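Local coordinates for protein interacting with Hsp90 1 (Saccharomyces cerevisiae, PDB 4CGU) that takes part in pre-rRNA processing, is required for the NOP58-snoRNA interaction, and is represented here by its C-terminal CS domain, at residues Y93-L98 / P131-I136. Sequence-based numbering, arbitrary orientation.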
loop_
_atom_site.group_PDB
_atom_site.type_symbol
_atom_site.label_atom_id
_atom_site.label_comp_id
_atom_site.label_asym_id
_atom_site.label_seq_id
_atom_site.Cartn_x
_atom_site.Cartn_y
_atom_site.Cartn_z
ATOM N N TYR B 93 13.612 6.207 -4.619
ATOM C CA TYR B 93 13.679 4.786 -4.307
ATOM C C TYR B 93 15.094 4.441 -3.859
ATOM O O TYR B 93 16.031 5.186 -4.130
ATOM C CB TYR B 93 13.291 3.957 -5.533
ATOM C CG TYR B 93 13.880 4.487 -6.822
ATOM C CD1 TYR B 93 15.184 4.182 -7.189
ATOM C CD2 TYR B 93 13.137 5.307 -7.665
ATOM C CE1 TYR B 93 15.728 4.671 -8.361
ATOM C CE2 TYR B 93 13.675 5.795 -8.843
ATOM C CZ TYR B 93 14.972 5.471 -9.184
ATOM O OH TYR B 93 15.522 5.948 -10.351
ATOM N N LYS B 94 15.238 3.318 -3.164
ATOM C CA LYS B 94 16.539 2.865 -2.688
ATOM C C LYS B 94 17.048 1.711 -3.536
ATOM O O LYS B 94 18.256 1.478 -3.633
ATOM C CB LYS B 94 16.441 2.392 -1.239
ATOM C CG LYS B 94 15.941 3.439 -0.258
ATOM C CD LYS B 94 16.865 4.635 -0.222
ATOM C CE LYS B 94 16.390 5.672 0.790
ATOM N NZ LYS B 94 17.251 6.892 0.770
ATOM N N LEU B 95 16.121 0.982 -4.145
ATOM C CA LEU B 95 16.454 -0.272 -4.800
ATOM C C LEU B 95 15.736 -0.405 -6.132
ATOM O O LEU B 95 14.540 -0.108 -6.237
ATOM C CB LEU B 95 16.062 -1.442 -3.892
ATOM C CG LEU B 95 16.221 -2.847 -4.467
ATOM C CD1 LEU B 95 17.699 -3.223 -4.609
ATOM C CD2 LEU B 95 15.471 -3.859 -3.616
ATOM N N ARG B 96 16.472 -0.850 -7.147
ATOM C CA ARG B 96 15.866 -1.271 -8.402
ATOM C C ARG B 96 16.153 -2.746 -8.673
ATOM O O ARG B 96 17.292 -3.194 -8.570
ATOM C CB ARG B 96 16.372 -0.438 -9.576
ATOM C CG ARG B 96 15.789 -0.885 -10.910
ATOM C CD ARG B 96 16.503 -0.249 -12.083
ATOM N NE ARG B 96 17.835 -0.812 -12.292
ATOM C CZ ARG B 96 18.790 -0.209 -12.993
ATOM N NH1 ARG B 96 18.559 0.978 -13.540
ATOM N NH2 ARG B 96 19.978 -0.784 -13.142
ATOM N N ILE B 97 15.109 -3.492 -9.020
ATOM C CA ILE B 97 15.231 -4.894 -9.392
ATOM C C ILE B 97 14.850 -5.050 -10.857
ATOM O O ILE B 97 13.796 -4.582 -11.273
ATOM C CB ILE B 97 14.283 -5.764 -8.556
ATOM C CG1 ILE B 97 14.449 -5.440 -7.070
ATOM C CG2 ILE B 97 14.516 -7.248 -8.837
ATOM C CD1 ILE B 97 13.367 -6.021 -6.203
ATOM N N LEU B 98 15.718 -5.692 -11.633
ATOM C CA LEU B 98 15.425 -6.052 -13.014
ATOM C C LEU B 98 15.206 -7.547 -13.123
ATOM O O LEU B 98 16.074 -8.340 -12.753
ATOM C CB LEU B 98 16.583 -5.668 -13.939
ATOM C CG LEU B 98 17.026 -4.209 -13.969
ATOM C CD1 LEU B 98 17.998 -3.963 -15.116
ATOM C CD2 LEU B 98 15.822 -3.309 -14.093
ATOM N N PRO B 131 13.435 -11.736 -2.088
ATOM C CA PRO B 131 13.515 -11.183 -0.736
ATOM C C PRO B 131 14.110 -9.791 -0.842
ATOM O O PRO B 131 14.986 -9.578 -1.674
ATOM C CB PRO B 131 14.494 -12.126 -0.031
ATOM C CG PRO B 131 14.417 -13.400 -0.802
ATOM C CD PRO B 131 14.191 -12.989 -2.229
ATOM N N LEU B 132 13.628 -8.849 -0.041
ATOM C CA LEU B 132 14.119 -7.482 -0.126
ATOM C C LEU B 132 15.169 -7.248 0.949
ATOM O O LEU B 132 15.073 -7.818 2.034
ATOM C CB LEU B 132 12.964 -6.492 0.021
ATOM C CG LEU B 132 11.819 -6.654 -0.986
ATOM C CD1 LEU B 132 10.803 -5.542 -0.802
ATOM C CD2 LEU B 132 12.340 -6.672 -2.417
ATOM N N PRO B 133 16.179 -6.415 0.649
ATOM C CA PRO B 133 17.241 -6.103 1.611
ATOM C C PRO B 133 16.628 -5.613 2.917
ATOM O O PRO B 133 15.644 -4.875 2.886
ATOM C CB PRO B 133 18.007 -4.967 0.931
ATOM C CG PRO B 133 17.713 -5.124 -0.516
ATOM C CD PRO B 133 16.309 -5.629 -0.589
ATOM N N ARG B 134 17.196 -6.027 4.043
ATOM C CA ARG B 134 16.594 -5.764 5.343
ATOM C C ARG B 134 16.821 -4.336 5.824
ATOM O O ARG B 134 16.163 -3.880 6.757
ATOM C CB ARG B 134 17.116 -6.759 6.382
ATOM C CG ARG B 134 18.624 -6.740 6.537
ATOM C CD ARG B 134 19.088 -7.834 7.471
ATOM N NE ARG B 134 18.496 -9.119 7.118
ATOM C CZ ARG B 134 18.925 -10.289 7.580
ATOM N NH1 ARG B 134 19.960 -10.334 8.408
ATOM N NH2 ARG B 134 18.325 -11.410 7.209
ATOM N N ASP B 135 17.746 -3.628 5.183
ATOM C CA ASP B 135 18.092 -2.273 5.605
ATOM C C ASP B 135 17.276 -1.199 4.890
ATOM O O ASP B 135 17.643 -0.026 4.901
ATOM C CB ASP B 135 19.584 -2.005 5.382
ATOM C CG ASP B 135 19.948 -1.912 3.909
ATOM O OD1 ASP B 135 19.499 -2.772 3.124
ATOM O OD2 ASP B 135 20.681 -0.973 3.536
ATOM N N ILE B 136 16.173 -1.600 4.265
ATOM C CA ILE B 136 15.338 -0.672 3.507
ATOM C C ILE B 136 13.922 -0.593 4.071
ATOM O O ILE B 136 13.299 -1.618 4.338
ATOM C CB ILE B 136 15.268 -1.086 2.021
ATOM C CG1 ILE B 136 16.521 -0.630 1.280
ATOM C CG2 ILE B 136 14.042 -0.506 1.344
ATOM C CD1 ILE B 136 16.564 -1.097 -0.155
#
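Lys94 and Leu95, the two residues that meet the end of Ile136, both make backbone hydrogen bonds to Ile158, forming a classic beta bulge at the start of strand 95-101. The bulge illustrates how a local irregularity can serve packing: consecutive residues, which in a regular strand would face opposite ways, both direct CB at the segment 131-136. Ile136 CD1 lies 3.7 Å from Lys94 CB and 3.8 Å from Leu95 CB, its side chain extended (chi2 176°) so that this methyl leads. From there the lysine chain bends away, contributing only its aliphatic root to an otherwise apolar contact. Leu95, with CG opposite the backbone N (chi1 175°), reaches toward the proline ring, its CD2 standing 3.6 Å from Pro133 CD and 4.0 Å from Pro133 CG. Farther along the strand Ile97 and Leu132 cross at about a right angle, and their terminal methyls, CD1 of Ile97 and CD2 of Leu132, meet at 4.0 Å. A type I turn lets the residues at its two ends, Pro133 and Ile136, both face the strand segment, while Asp135 forms a salt bridge with Arg87. Tyr93 and Arg96 instead hydrogen-bond to the backbone of the chain of another protein. The loop, leaving strand 129-131 of the three-stranded sheet, thus packs on strand 95-101, which lies between strands 81-87 and 153-157 of the four-stranded sheet, joining the two layers of the CS-type beta sandwich.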